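Long-range contacts in toll-like receptor 13 (Mus musculus, PDB 4Z0C), which recognises and binds bacterial 23S rRNA through its leucine-rich repeat ectodomain and signals through MYD88 and TRAF6 to activate NF-kappa-B: residues A[597-602]-A[624-629]; A[642-647]-A[669-674]; A[394-399]-A[421-426]. All coordinates share one frame; numbering follows the deposited sequence.

From the N terminus, contact 3 comes first: residues 394-399 meet 421-426, closing a loop that holds strand 404-406. Contact 1 follows, with 597-602 against 624-629 around strand 607-609. Contact 2 comes last, with 642-647 against 669-674 around strand 655-657. The three loops run in series; none nests or crosses another. Contacts 1 and 3 join the loops that precede successive strands of neighbouring leucine-rich repeats. Contact 2 joins the end of the repeats to the C-terminal cap. The centres of contacts 1 and 2 lie about 20 Å apart, whereas the centre of contact 3 is about 64 Å from that of contact 2, on the other side of the chain's centre.

Contact 1: A[597-602]-A[624-629]; sequences SLFQNL and SSLQSL
Apolar packing between Leu-626 and the turn formed by Phe-599 to Leu-602 carries this contact. One methyl of Leu-626, CD2, does the touching. CD2 of Leu-626 lies 3.8 Å from CB of Phe-599 and 4.1 Å from CB of Leu-602. CG of Leu-626 is anti to its carbonyl carbon (chi1 -54°), and the end of the side chain comes nearer the other segment. The same methyl also meets backbone oxygens. CD2 of Leu-626 is 3.5 Å from Leu-602 O and 3.7 Å from Phe-599 O. Phe-599 O already accepts the backbone N-H of Leu-602 within a type I turn. The end of the Phe-599 side chain leads away from residues 624-629, and the side chain also packs on Met-622.

The two segments are equivalent loops of successive leucine-rich repeats, the coils of the Toll-like receptor solenoid. Each leads into the next strand, 607-609 or 631-633. Leu-626 also packs on Leu-608 of the first of these strands.

Ser-625 and Gln-600 meet by van der Waals contact. No hydrogen bond crosses between the segments. CB of Ser-625 sits 3.8 Å from Gln-600 O. The hydroxyl OG of Ser-625 lies 4.1 Å from CG of Gln-600, whose chain extends beyond that carbon.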
ATOM      1  N   SER A 597      11.988  -3.701  30.494  1.00 29.26           N
ATOM      2  CA  SER A 597      10.890  -3.584  31.448  1.00 31.49           C
ATOM      3  C   SER A 597       9.602  -3.006  30.848  1.00 35.54           C
ATOM      4  O   SER A 597       8.761  -2.486  31.580  1.00 34.04           O
ATOM      5  CB  SER A 597      11.330  -2.740  32.650  1.00 39.86           C
ATOM      6  OG  SER A 597      11.924  -1.520  32.236  1.00 46.29           O
ATOM      7  N   LEU A 598       9.445  -3.120  29.529  1.00 37.51           N
ATOM      8  CA  LEU A 598       8.297  -2.548  28.812  1.00 36.88           C
ATOM      9  C   LEU A 598       6.926  -3.053  29.294  1.00 35.65           C
ATOM     10  O   LEU A 598       5.961  -2.283  29.361  1.00 29.23           O
ATOM     11  CB  LEU A 598       8.442  -2.818  27.308  1.00 33.69           C
ATOM     12  CG  LEU A 598       7.418  -2.195  26.354  1.00 32.30           C
ATOM     13  CD1 LEU A 598       7.542  -0.682  26.331  1.00 21.23           C
ATOM     14  CD2 LEU A 598       7.614  -2.779  24.978  1.00 29.82           C
ATOM     15  N   PHE A 599       6.854  -4.336  29.649  1.00 35.58           N
ATOM     16  CA  PHE A 599       5.593  -4.966  30.044  1.00 39.69           C
ATOM     17  C   PHE A 599       5.259  -4.848  31.537  1.00 37.90           C
ATOM     18  O   PHE A 599       4.321  -5.483  32.016  1.00 37.67           O
ATOM     19  CB  PHE A 599       5.599  -6.451  29.673  1.00 39.46           C
ATOM     20  CG  PHE A 599       5.708  -6.714  28.207  1.00 39.67           C
ATOM     21  CD1 PHE A 599       4.883  -6.074  27.313  1.00 40.44           C
ATOM     22  CD2 PHE A 599       6.651  -7.602  27.722  1.00 43.33           C
ATOM     23  CE1 PHE A 599       4.996  -6.327  25.959  1.00 43.69           C
ATOM     24  CE2 PHE A 599       6.764  -7.858  26.373  1.00 42.03           C
ATOM     25  CZ  PHE A 599       5.937  -7.221  25.491  1.00 40.68           C
ATOM     26  N   GLN A 600       6.018  -4.054  32.275  1.00 36.78           N
ATOM     27  CA  GLN A 600       5.867  -4.011  33.733  1.00 39.88           C
ATOM     28  C   GLN A 600       4.497  -3.614  34.253  1.00 42.57           C
ATOM     29  O   GLN A 600       4.057  -4.106  35.285  1.00 49.49           O
ATOM     30  CB  GLN A 600       6.905  -3.096  34.352  1.00 51.76           C
ATOM     31  CG  GLN A 600       8.205  -3.785  34.641  1.00 67.50           C
ATOM     32  CD  GLN A 600       9.126  -2.916  35.458  1.00 71.77           C
ATOM     33  OE1 GLN A 600       9.122  -1.684  35.323  1.00 71.68           O
ATOM     34  NE2 GLN A 600       9.903  -3.543  36.331  1.00 66.69           N
ATOM     35  N   ASN A 601       3.815  -2.720  33.559  1.00 38.45           N
ATOM     36  CA  ASN A 601       2.537  -2.251  34.073  1.00 37.48           C
ATOM     37  C   ASN A 601       1.323  -3.011  33.544  1.00 30.46           C
ATOM     38  O   ASN A 601       0.189  -2.770  33.963  1.00 25.46           O
ATOM     39  CB  ASN A 601       2.393  -0.758  33.831  1.00 44.34           C
ATOM     40  CG  ASN A 601       2.883   0.043  34.994  1.00 55.94           C
ATOM     41  OD1 ASN A 601       4.086   0.163  35.208  1.00 52.26           O
ATOM     42  ND2 ASN A 601       1.959   0.572  35.781  1.00 69.24           N
ATOM     43  N   LEU A 602       1.573  -3.927  32.621  1.00 26.20           N
ATOM     44  CA  LEU A 602       0.500  -4.611  31.941  1.00 28.53           C
ATOM     45  C   LEU A 602       0.038  -5.785  32.788  1.00 36.22           C
ATOM     46  O   LEU A 602       0.139  -6.947  32.389  1.00 30.03           O
ATOM     47  CB  LEU A 602       0.927  -5.049  30.537  1.00 32.85           C
ATOM     48  CG  LEU A 602       1.468  -3.970  29.590  1.00 36.20           C
ATOM     49  CD1 LEU A 602       1.685  -4.547  28.189  1.00 33.97           C
ATOM     50  CD2 LEU A 602       0.546  -2.747  29.544  1.00 34.65           C
ATOM     51  N   SER A 624       7.854 -11.548  33.243  1.00 42.66           N
ATOM     52  CA  SER A 624       7.656 -11.888  34.654  1.00 40.31           C
ATOM     53  C   SER A 624       6.618 -11.047  35.386  1.00 32.79           C
ATOM     54  O   SER A 624       6.255 -11.380  36.493  1.00 40.37           O
ATOM     55  CB  SER A 624       8.979 -11.776  35.414  1.00 47.81           C
ATOM     56  OG  SER A 624       9.920 -12.684  34.895  1.00 57.59           O
ATOM     57  N   SER A 625       6.163  -9.943  34.806  1.00 35.31           N
ATOM     58  CA  SER A 625       5.144  -9.141  35.478  1.00 37.90           C
ATOM     59  C   SER A 625       3.750  -9.537  35.023  1.00 34.80           C
ATOM     60  O   SER A 625       2.760  -9.137  35.628  1.00 32.82           O
ATOM     61  CB  SER A 625       5.349  -7.643  35.231  1.00 42.77           C
ATOM     62  OG  SER A 625       6.374  -7.121  36.062  1.00 53.98           O
ATOM     63  N   LEU A 626       3.683 -10.343  33.970  1.00 33.79           N
ATOM     64  CA  LEU A 626       2.410 -10.644  33.334  1.00 38.98           C
ATOM     65  C   LEU A 626       1.612 -11.700  34.115  1.00 37.34           C
ATOM     66  O   LEU A 626       1.561 -12.864  33.728  1.00 37.82           O
ATOM     67  CB  LEU A 626       2.633 -11.046  31.869  1.00 37.76           C
ATOM     68  CG  LEU A 626       3.444 -10.050  31.013  1.00 34.10           C
ATOM     69  CD1 LEU A 626       3.676 -10.588  29.600  1.00 34.23           C
ATOM     70  CD2 LEU A 626       2.812  -8.657  30.956  1.00 25.39           C
ATOM     71  N   GLN A 627       1.026 -11.272  35.235  1.00 45.86           N
ATOM     72  CA  GLN A 627       0.245 -12.133  36.140  1.00 50.27           C
ATOM     73  C   GLN A 627      -0.930 -12.802  35.444  1.00 43.30           C
ATOM     74  O   GLN A 627      -1.147 -14.005  35.575  1.00 50.70           O
ATOM     75  CB  GLN A 627      -0.353 -11.289  37.263  1.00 60.88           C
ATOM     76  CG  GLN A 627       0.611 -10.771  38.310  1.00 76.44           C
ATOM     77  CD  GLN A 627       0.082  -9.506  38.974  1.00 81.50           C
ATOM     78  OE1 GLN A 627      -1.136  -9.299  39.062  1.00 79.04           O
ATOM     79  NE2 GLN A 627       0.991  -8.661  39.457  1.00 79.80           N
ATOM     80  N   SER A 628      -1.698 -11.990  34.722  1.00 30.70           N
ATOM     81  CA  SER A 628      -2.946 -12.411  34.114  1.00 32.26           C
ATOM     82  C   SER A 628      -2.770 -13.018  32.733  1.00 34.68           C
ATOM     83  O   SER A 628      -3.758 -13.332  32.079  1.00 33.13           O
ATOM     84  CB  SER A 628      -3.900 -11.225  34.018  1.00 29.90           C
ATOM     85  OG  SER A 628      -3.877 -10.478  35.216  1.00 36.96           O
ATOM     86  N   LEU A 629      -1.531 -13.191  32.282  1.00 30.91           N
ATOM     87  CA  LEU A 629      -1.323 -13.708  30.931  1.00 32.39           C
ATOM     88  C   LEU A 629      -1.840 -15.140  30.763  1.00 32.69           C
ATOM     89  O   LEU A 629      -1.379 -16.053  31.455  1.00 38.15           O
ATOM     90  CB  LEU A 629       0.151 -13.616  30.533  1.00 32.62           C
ATOM     91  CG  LEU A 629       0.404 -13.735  29.026  1.00 32.26           C
ATOM     92  CD1 LEU A 629      -0.269 -12.561  28.287  1.00 22.14           C
ATOM     93  CD2 LEU A 629       1.887 -13.787  28.714  1.00 26.50           C
TER

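Contact 2: A[642-647]-A[669-674]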
ATOM      1  N   ILE A 642      13.799 -22.979  25.409  1.00 31.06           N
ATOM      2  CA  ILE A 642      12.897 -22.396  26.389  1.00 34.29           C
ATOM      3  C   ILE A 642      12.963 -23.163  27.733  1.00 38.21           C
ATOM      4  O   ILE A 642      13.167 -24.374  27.749  1.00 33.69           O
ATOM      5  CB  ILE A 642      11.480 -22.268  25.791  1.00 43.82           C
ATOM      6  CG1 ILE A 642      10.548 -21.471  26.703  1.00 39.61           C
ATOM      7  CG2 ILE A 642      10.939 -23.615  25.404  1.00 46.26           C
ATOM      8  CD1 ILE A 642       9.648 -22.287  27.506  1.00 34.95           C
ATOM      9  N   ASN A 643      12.822 -22.438  28.844  1.00 31.72           N
ATOM     10  CA  ASN A 643      12.976 -23.001  30.174  1.00 38.87           C
ATOM     11  C   ASN A 643      12.184 -22.214  31.203  1.00 37.29           C
ATOM     12  O   ASN A 643      11.524 -21.237  30.856  1.00 34.83           O
ATOM     13  CB  ASN A 643      14.467 -23.071  30.587  1.00 46.29           C
ATOM     14  CG  ASN A 643      15.161 -21.699  30.587  1.00 44.08           C
ATOM     15  OD1 ASN A 643      14.674 -20.734  31.172  1.00 43.50           O
ATOM     16  ND2 ASN A 643      16.302 -21.617  29.908  1.00 41.04           N
ATOM     17  N   GLN A 644      12.310 -22.630  32.466  1.00 32.87           N
ATOM     18  CA  GLN A 644      11.569 -22.086  33.600  1.00 31.70           C
ATOM     19  C   GLN A 644      11.703 -20.588  33.753  1.00 35.46           C
ATOM     20  O   GLN A 644      10.771 -19.927  34.217  1.00 38.46           O
ATOM     21  CB  GLN A 644      12.059 -22.718  34.915  1.00 43.59           C
ATOM     22  CG  GLN A 644      12.328 -24.194  34.870  1.00 45.26           C
ATOM     23  CD  GLN A 644      13.798 -24.550  34.854  1.00 44.11           C
ATOM     24  OE1 GLN A 644      14.457 -24.499  33.817  1.00 43.85           O
ATOM     25  NE2 GLN A 644      14.323 -24.926  36.015  1.00 47.12           N
ATOM     26  N   SER A 645      12.878 -20.065  33.408  1.00 29.71           N
ATOM     27  CA  SER A 645      13.120 -18.627  33.458  1.00 40.66           C
ATOM     28  C   SER A 645      12.141 -17.833  32.595  1.00 40.37           C
ATOM     29  O   SER A 645      11.596 -16.815  33.028  1.00 43.27           O
ATOM     30  CB  SER A 645      14.530 -18.310  32.992  1.00 42.97           C
ATOM     31  OG  SER A 645      15.010 -17.173  33.677  1.00 60.94           O
ATOM     32  N   HIS A 646      11.943 -18.283  31.364  1.00 37.16           N
ATOM     33  CA  HIS A 646      11.106 -17.544  30.411  1.00 38.30           C
ATOM     34  C   HIS A 646       9.685 -17.479  30.904  1.00 38.38           C
ATOM     35  O   HIS A 646       8.999 -16.467  30.737  1.00 28.38           O
ATOM     36  CB  HIS A 646      11.155 -18.214  29.049  1.00 33.93           C
ATOM     37  CG  HIS A 646      12.540 -18.318  28.497  1.00 40.31           C
ATOM     38  ND1 HIS A 646      13.019 -19.459  27.891  1.00 44.78           N
ATOM     39  CD2 HIS A 646      13.549 -17.413  28.458  1.00 39.74           C
ATOM     40  CE1 HIS A 646      14.268 -19.253  27.503  1.00 48.60           C
ATOM     41  NE2 HIS A 646      14.613 -18.021  27.837  1.00 37.46           N
ATOM     42  N   LEU A 647       9.289 -18.571  31.560  1.00 46.85           N
ATOM     43  CA  LEU A 647       7.925 -18.822  32.001  1.00 40.37           C
ATOM     44  C   LEU A 647       7.705 -18.467  33.473  1.00 41.20           C
ATOM     45  O   LEU A 647       6.631 -18.731  34.027  1.00 43.63           O
ATOM     46  CB  LEU A 647       7.601 -20.296  31.780  1.00 38.02           C
ATOM     47  CG  LEU A 647       7.453 -20.714  30.322  1.00 43.12           C
ATOM     48  CD1 LEU A 647       7.061 -22.178  30.222  1.00 39.27           C
ATOM     49  CD2 LEU A 647       6.438 -19.815  29.602  1.00 46.53           C
ATOM     50  N   ASN A 669      16.749 -27.949  26.872  1.00 30.53           N
ATOM     51  CA  ASN A 669      15.296 -28.000  26.782  1.00 38.45           C
ATOM     52  C   ASN A 669      14.668 -29.113  27.589  1.00 34.13           C
ATOM     53  O   ASN A 669      13.464 -29.379  27.444  1.00 36.53           O
ATOM     54  CB  ASN A 669      14.862 -28.124  25.314  1.00 39.39           C
ATOM     55  CG  ASN A 669      15.018 -26.833  24.569  1.00 36.33           C
ATOM     56  OD1 ASN A 669      14.678 -25.775  25.090  1.00 35.10           O
ATOM     57  ND2 ASN A 669      15.577 -26.899  23.363  1.00 42.21           N
ATOM     58  N   LEU A 670      15.477 -29.769  28.425  1.00 33.63           N
ATOM     59  CA  LEU A 670      15.000 -30.914  29.197  1.00 37.13           C
ATOM     60  C   LEU A 670      13.851 -30.532  30.122  1.00 28.39           C
ATOM     61  O   LEU A 670      12.846 -31.209  30.140  1.00 29.53           O
ATOM     62  CB  LEU A 670      16.128 -31.596  29.981  1.00 43.66           C
ATOM     63  CG  LEU A 670      15.654 -32.790  30.820  1.00 44.87           C
ATOM     64  CD1 LEU A 670      15.042 -33.835  29.905  1.00 46.06           C
ATOM     65  CD2 LEU A 670      16.781 -33.396  31.642  1.00 44.03           C
ATOM     66  N   TRP A 671      13.977 -29.434  30.868  1.00 29.34           N
ATOM     67  CA  TRP A 671      12.849 -29.023  31.703  1.00 32.54           C
ATOM     68  C   TRP A 671      11.571 -28.771  30.876  1.00 39.01           C
ATOM     69  O   TRP A 671      10.478 -29.225  31.245  1.00 41.15           O
ATOM     70  CB  TRP A 671      13.165 -27.777  32.545  1.00 28.13           C
ATOM     71  CG  TRP A 671      11.910 -27.339  33.276  1.00 39.73           C
ATOM     72  CD1 TRP A 671      11.431 -27.836  34.462  1.00 34.08           C
ATOM     73  CD2 TRP A 671      10.944 -26.368  32.831  1.00 36.17           C
ATOM     74  NE1 TRP A 671      10.242 -27.221  34.792  1.00 38.02           N
ATOM     75  CE2 TRP A 671       9.922 -26.317  33.808  1.00 40.60           C
ATOM     76  CE3 TRP A 671      10.852 -25.531  31.715  1.00 33.23           C
ATOM     77  CZ2 TRP A 671       8.822 -25.456  33.696  1.00 37.29           C
ATOM     78  CZ3 TRP A 671       9.755 -24.675  31.608  1.00 26.34           C
ATOM     79  CH2 TRP A 671       8.762 -24.642  32.593  1.00 33.62           C
ATOM     80  N   PHE A 672      11.717 -28.064  29.753  1.00 38.07           N
ATOM     81  CA  PHE A 672      10.570 -27.710  28.922  1.00 37.67           C
ATOM     82  C   PHE A 672       9.851 -28.946  28.370  1.00 35.77           C
ATOM     83  O   PHE A 672       8.641 -29.053  28.481  1.00 36.36           O
ATOM     84  CB  PHE A 672      10.967 -26.760  27.773  1.00 33.54           C
ATOM     85  CG  PHE A 672       9.820 -26.432  26.834  1.00 33.12           C
ATOM     86  CD1 PHE A 672       8.820 -25.548  27.226  1.00 27.57           C
ATOM     87  CD2 PHE A 672       9.723 -27.041  25.584  1.00 28.42           C
ATOM     88  CE1 PHE A 672       7.770 -25.244  26.373  1.00 27.87           C
ATOM     89  CE2 PHE A 672       8.674 -26.756  24.733  1.00 32.44           C
ATOM     90  CZ  PHE A 672       7.695 -25.856  25.128  1.00 30.88           C
ATOM     91  N   LYS A 673      10.614 -29.881  27.807  1.00 35.57           N
ATOM     92  CA  LYS A 673      10.075 -31.101  27.221  1.00 32.59           C
ATOM     93  C   LYS A 673       9.215 -31.903  28.202  1.00 45.41           C
ATOM     94  O   LYS A 673       8.127 -32.364  27.850  1.00 44.03           O
ATOM     95  CB  LYS A 673      11.215 -31.964  26.680  1.00 35.32           C
ATOM     96  CG  LYS A 673      10.871 -33.430  26.492  1.00 53.30           C
ATOM     97  CD  LYS A 673      12.153 -34.253  26.391  1.00 61.47           C
ATOM     98  CE  LYS A 673      11.886 -35.755  26.397  1.00 67.75           C
ATOM     99  NZ  LYS A 673      11.563 -36.269  27.764  1.00 66.99           N
ATOM    100  N   ASN A 674       9.705 -32.070  29.427  1.00 47.56           N
ATOM    101  CA  ASN A 674       8.943 -32.788  30.452  1.00 47.35           C
ATOM    102  C   ASN A 674       7.723 -32.027  30.960  1.00 40.72           C
ATOM    103  O   ASN A 674       6.648 -32.607  31.126  1.00 32.82           O
ATOM    104  CB  ASN A 674       9.854 -33.182  31.618  1.00 41.80           C
ATOM    105  CG  ASN A 674      10.788 -34.311  31.254  1.00 42.42           C
ATOM    106  OD1 ASN A 674      10.405 -35.233  30.536  1.00 39.91           O
ATOM    107  ND2 ASN A 674      12.038 -34.209  31.682  1.00 40.05           N
TER
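Trp-671 and Phe-672 both place CG anti to the backbone N (chi1 175° and 177°), which sends the two rings from the first turn of helix 670-678 toward residues 642-647. In Ile-642, CG1 takes the anti place, which swings the CG2 methyl to the side facing Phe-672. That methyl covers one face of the Phe-672 ring in a CH-pi contact, with CG2 of Ile-642 3.4 Å from the ring centroid. CD1 of Ile-642 sits at the rim of the same ring, 3.4 Å from CD1 of Phe-672. CG of Gln-644 lies over one face of Trp-671, 3.3 Å from the centroid of its five-membered ring, and the Gln-644 amide plane is tilted 27° from the indole. Leu-647 comes to the edge of the same indole, with CD1 of Leu-647 3.8 Å from CH2 of Trp-671.

A single hydrogen bond crosses the contact. Ile-642 N donates to OD1 of Asn-669 at 2.9 Å, nearly in line with the side-chain C=O. The amide nitrogen ND2 of Asn-669 bonds to Gln-664 O and Lys-640 O, so both ends of the amide are held. Phe-656 of strand 655-657 packs against Ile-642, Leu-647 and Phe-672. Trp-671 also stacks with Trp-675 one turn along the helix. The arrangement is that of a C-terminal LRR cap: the helix of the LRRCT region packs on the loop of LRR 25 and covers the end of the solenoid's hydrophobic core.

Contact 3: A[394-399]-A[421-426]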
ATOM      1  N   LEU A 394     -28.403  19.852  -2.127  1.00 46.29           N
ATOM      2  CA  LEU A 394     -29.841  20.089  -2.229  1.00 48.81           C
ATOM      3  C   LEU A 394     -30.657  18.876  -2.675  1.00 42.61           C
ATOM      4  O   LEU A 394     -31.878  18.870  -2.530  1.00 42.13           O
ATOM      5  CB  LEU A 394     -30.140  21.282  -3.146  1.00 46.68           C
ATOM      6  CG  LEU A 394     -29.846  22.667  -2.582  1.00 45.60           C
ATOM      7  CD1 LEU A 394     -30.215  23.699  -3.615  1.00 52.51           C
ATOM      8  CD2 LEU A 394     -30.635  22.897  -1.301  1.00 42.25           C
ATOM      9  N   ALA A 395     -29.992  17.861  -3.220  1.00 35.82           N
ATOM     10  CA  ALA A 395     -30.688  16.633  -3.595  1.00 34.02           C
ATOM     11  C   ALA A 395     -31.193  15.871  -2.368  1.00 34.60           C
ATOM     12  O   ALA A 395     -32.130  15.081  -2.462  1.00 44.62           O
ATOM     13  CB  ALA A 395     -29.799  15.742  -4.447  1.00 28.68           C
ATOM     14  N   PHE A 396     -30.583  16.119  -1.213  1.00 37.21           N
ATOM     15  CA  PHE A 396     -30.917  15.360  -0.015  1.00 41.49           C
ATOM     16  C   PHE A 396     -31.685  16.200   1.000  1.00 41.04           C
ATOM     17  O   PHE A 396     -31.861  15.806   2.153  1.00 44.50           O
ATOM     18  CB  PHE A 396     -29.648  14.782   0.624  1.00 40.64           C
ATOM     19  CG  PHE A 396     -28.792  14.000  -0.335  1.00 39.91           C
ATOM     20  CD1 PHE A 396     -29.178  12.743  -0.759  1.00 36.11           C
ATOM     21  CD2 PHE A 396     -27.596  14.515  -0.793  1.00 43.67           C
ATOM     22  CE1 PHE A 396     -28.398  12.019  -1.635  1.00 37.66           C
ATOM     23  CE2 PHE A 396     -26.810  13.791  -1.664  1.00 46.16           C
ATOM     24  CZ  PHE A 396     -27.214  12.539  -2.085  1.00 40.88           C
ATOM     25  N   SER A 397     -32.157  17.351   0.548  1.00 40.07           N
ATOM     26  CA  SER A 397     -32.910  18.266   1.390  1.00 43.28           C
ATOM     27  C   SER A 397     -34.117  17.590   2.042  1.00 47.67           C
ATOM     28  O   SER A 397     -34.981  17.033   1.356  1.00 39.22           O
ATOM     29  CB  SER A 397     -33.352  19.477   0.570  1.00 48.30           C
ATOM     30  OG  SER A 397     -33.868  20.486   1.413  1.00 55.90           O
ATOM     31  N   GLY A 398     -34.148  17.611   3.372  1.00 53.38           N
ATOM     32  CA  GLY A 398     -35.294  17.123   4.121  1.00 46.80           C
ATOM     33  C   GLY A 398     -35.328  15.635   4.436  1.00 45.85           C
ATOM     34  O   GLY A 398     -36.363  15.115   4.863  1.00 42.71           O
ATOM     35  N   LEU A 399     -34.214  14.940   4.222  1.00 43.57           N
ATOM     36  CA  LEU A 399     -34.118  13.538   4.632  1.00 36.22           C
ATOM     37  C   LEU A 399     -33.778  13.393   6.115  1.00 41.87           C
ATOM     38  O   LEU A 399     -32.779  12.767   6.468  1.00 34.28           O
ATOM     39  CB  LEU A 399     -33.083  12.782   3.798  1.00 34.73           C
ATOM     40  CG  LEU A 399     -33.430  12.527   2.337  1.00 33.15           C
ATOM     41  CD1 LEU A 399     -32.324  11.746   1.651  1.00 31.03           C
ATOM     42  CD2 LEU A 399     -34.746  11.788   2.240  1.00 31.46           C
ATOM     43  N   THR A 421     -25.715  18.538   6.195  1.00 43.39           N
ATOM     44  CA  THR A 421     -26.598  19.318   7.054  1.00 43.08           C
ATOM     45  C   THR A 421     -27.995  18.703   7.182  1.00 41.23           C
ATOM     46  O   THR A 421     -28.718  18.964   8.142  1.00 39.29           O
ATOM     47  CB  THR A 421     -26.704  20.745   6.504  1.00 42.22           C
ATOM     48  OG1 THR A 421     -25.385  21.288   6.405  1.00 39.71           O
ATOM     49  CG2 THR A 421     -27.561  21.631   7.405  1.00 42.70           C
ATOM     50  N   GLN A 422     -28.372  17.885   6.207  1.00 37.52           N
ATOM     51  CA  GLN A 422     -29.726  17.367   6.149  1.00 41.76           C
ATOM     52  C   GLN A 422     -29.930  16.025   6.874  1.00 42.12           C
ATOM     53  O   GLN A 422     -31.026  15.444   6.823  1.00 43.39           O
ATOM     54  CB  GLN A 422     -30.141  17.245   4.684  1.00 47.50           C
ATOM     55  CG  GLN A 422     -29.939  18.524   3.920  1.00 49.13           C
ATOM     56  CD  GLN A 422     -30.828  19.620   4.445  1.00 50.59           C
ATOM     57  OE1 GLN A 422     -32.051  19.508   4.403  1.00 51.93           O
ATOM     58  NE2 GLN A 422     -30.221  20.679   4.970  1.00 51.97           N
ATOM     59  N   PHE A 423     -28.900  15.542   7.566  1.00 29.91           N
ATOM     60  CA  PHE A 423     -28.977  14.219   8.181  1.00 33.23           C
ATOM     61  C   PHE A 423     -28.775  14.212   9.694  1.00 39.62           C
ATOM     62  O   PHE A 423     -27.892  13.519  10.183  1.00 40.46           O
ATOM     63  CB  PHE A 423     -27.937  13.287   7.550  1.00 32.24           C
ATOM     64  CG  PHE A 423     -27.979  13.265   6.049  1.00 34.87           C
ATOM     65  CD1 PHE A 423     -29.177  13.146   5.378  1.00 33.87           C
ATOM     66  CD2 PHE A 423     -26.814  13.374   5.306  1.00 36.26           C
ATOM     67  CE1 PHE A 423     -29.208  13.142   3.984  1.00 34.17           C
ATOM     68  CE2 PHE A 423     -26.845  13.367   3.915  1.00 26.51           C
ATOM     69  CZ  PHE A 423     -28.035  13.250   3.260  1.00 24.92           C
ATOM     70  N   PRO A 424     -29.617  14.944  10.448  1.00 43.03           N
ATOM     71  CA  PRO A 424     -29.396  15.013  11.902  1.00 36.91           C
ATOM     72  C   PRO A 424     -29.495  13.674  12.640  1.00 40.02           C
ATOM     73  O   PRO A 424     -29.015  13.597  13.771  1.00 44.85           O
ATOM     74  CB  PRO A 424     -30.503  15.969  12.378  1.00 36.08           C
ATOM     75  CG  PRO A 424     -31.548  15.917  11.301  1.00 34.06           C
ATOM     76  CD  PRO A 424     -30.778  15.754  10.033  1.00 35.27           C
ATOM     77  N   ASN A 425     -30.093  12.653  12.024  1.00 33.33           N
ATOM     78  CA  ASN A 425     -30.245  11.343  12.665  1.00 30.71           C
ATOM     79  C   ASN A 425     -29.309  10.269  12.130  1.00 28.31           C
ATOM     80  O   ASN A 425     -29.441   9.111  12.485  1.00 31.45           O
ATOM     81  CB  ASN A 425     -31.677  10.829  12.499  1.00 35.51           C
ATOM     82  CG  ASN A 425     -32.651  11.511  13.418  1.00 39.76           C
ATOM     83  OD1 ASN A 425     -32.555  11.379  14.638  1.00 38.25           O
ATOM     84  ND2 ASN A 425     -33.575  12.289  12.840  1.00 33.94           N
ATOM     85  N   LEU A 426     -28.399  10.636  11.243  1.00 34.33           N
ATOM     86  CA  LEU A 426     -27.493   9.657  10.658  1.00 31.75           C
ATOM     87  C   LEU A 426     -26.713   8.949  11.765  1.00 31.44           C
ATOM     88  O   LEU A 426     -26.341   9.559  12.766  1.00 36.68           O
ATOM     89  CB  LEU A 426     -26.528  10.336   9.692  1.00 27.53           C
ATOM     90  CG  LEU A 426     -26.086   9.464   8.518  1.00 28.03           C
ATOM     91  CD1 LEU A 426     -27.294   9.075   7.631  1.00 24.35           C
ATOM     92  CD2 LEU A 426     -25.001  10.175   7.712  1.00 22.77           C
TER
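Gln-422 reaches across to Gly-398 and makes the only hydrogen bond between the segments. Gly-398 N donates to OE1 of Gln-422 at 3.0 Å, in the carbonyl plane and on a lone pair. The Gln-422 chain is bent at its second torsion (chi2 -64°), which folds the amide back over the opposite turn. There OE1 of Gln-422 also lies 3.4 Å from CA of Ser-397, and CB of Gln-422 rests 3.4 Å from Phe-396 O.

Beside this polar grip lies the aromatic pair. The edge of Phe-423 is turned to the face of Phe-396 in an offset edge-to-face arrangement, with planes at 63° and centroids 5.9 Å apart. The closest point is CZ of Phe-423, 3.4 Å from CB of Phe-396. Leu-399 lies alongside Phe-423, pointing the same way, and CB of Leu-399 is 3.9 Å from CE1 of Phe-423. Leu-399 O comes to the ring edge near CD1.

A turn lies behind each group. Phe-396 to Leu-399 form a type II turn, closed by Leu-399 N on Phe-396 O, and this turn presents Gly-398 N to Gln-422. Gly-398 takes the positive phi of this turn, where a side chain would press on the preceding carbonyl. Phe-423 to Leu-426 form a type I turn. Further out, Phe-396 meets the ring of Phe-372 nearly parallel, and Ser-397 O accepts from Ser-373 OG. The contact thus joins loops of consecutive leucine-rich repeats. Residues 394-399 lead into strand 404-406. The loop of 421-426 leads into strand 428-430, and Phe-423 and Leu-426 pack on Leu-405 of the strand between.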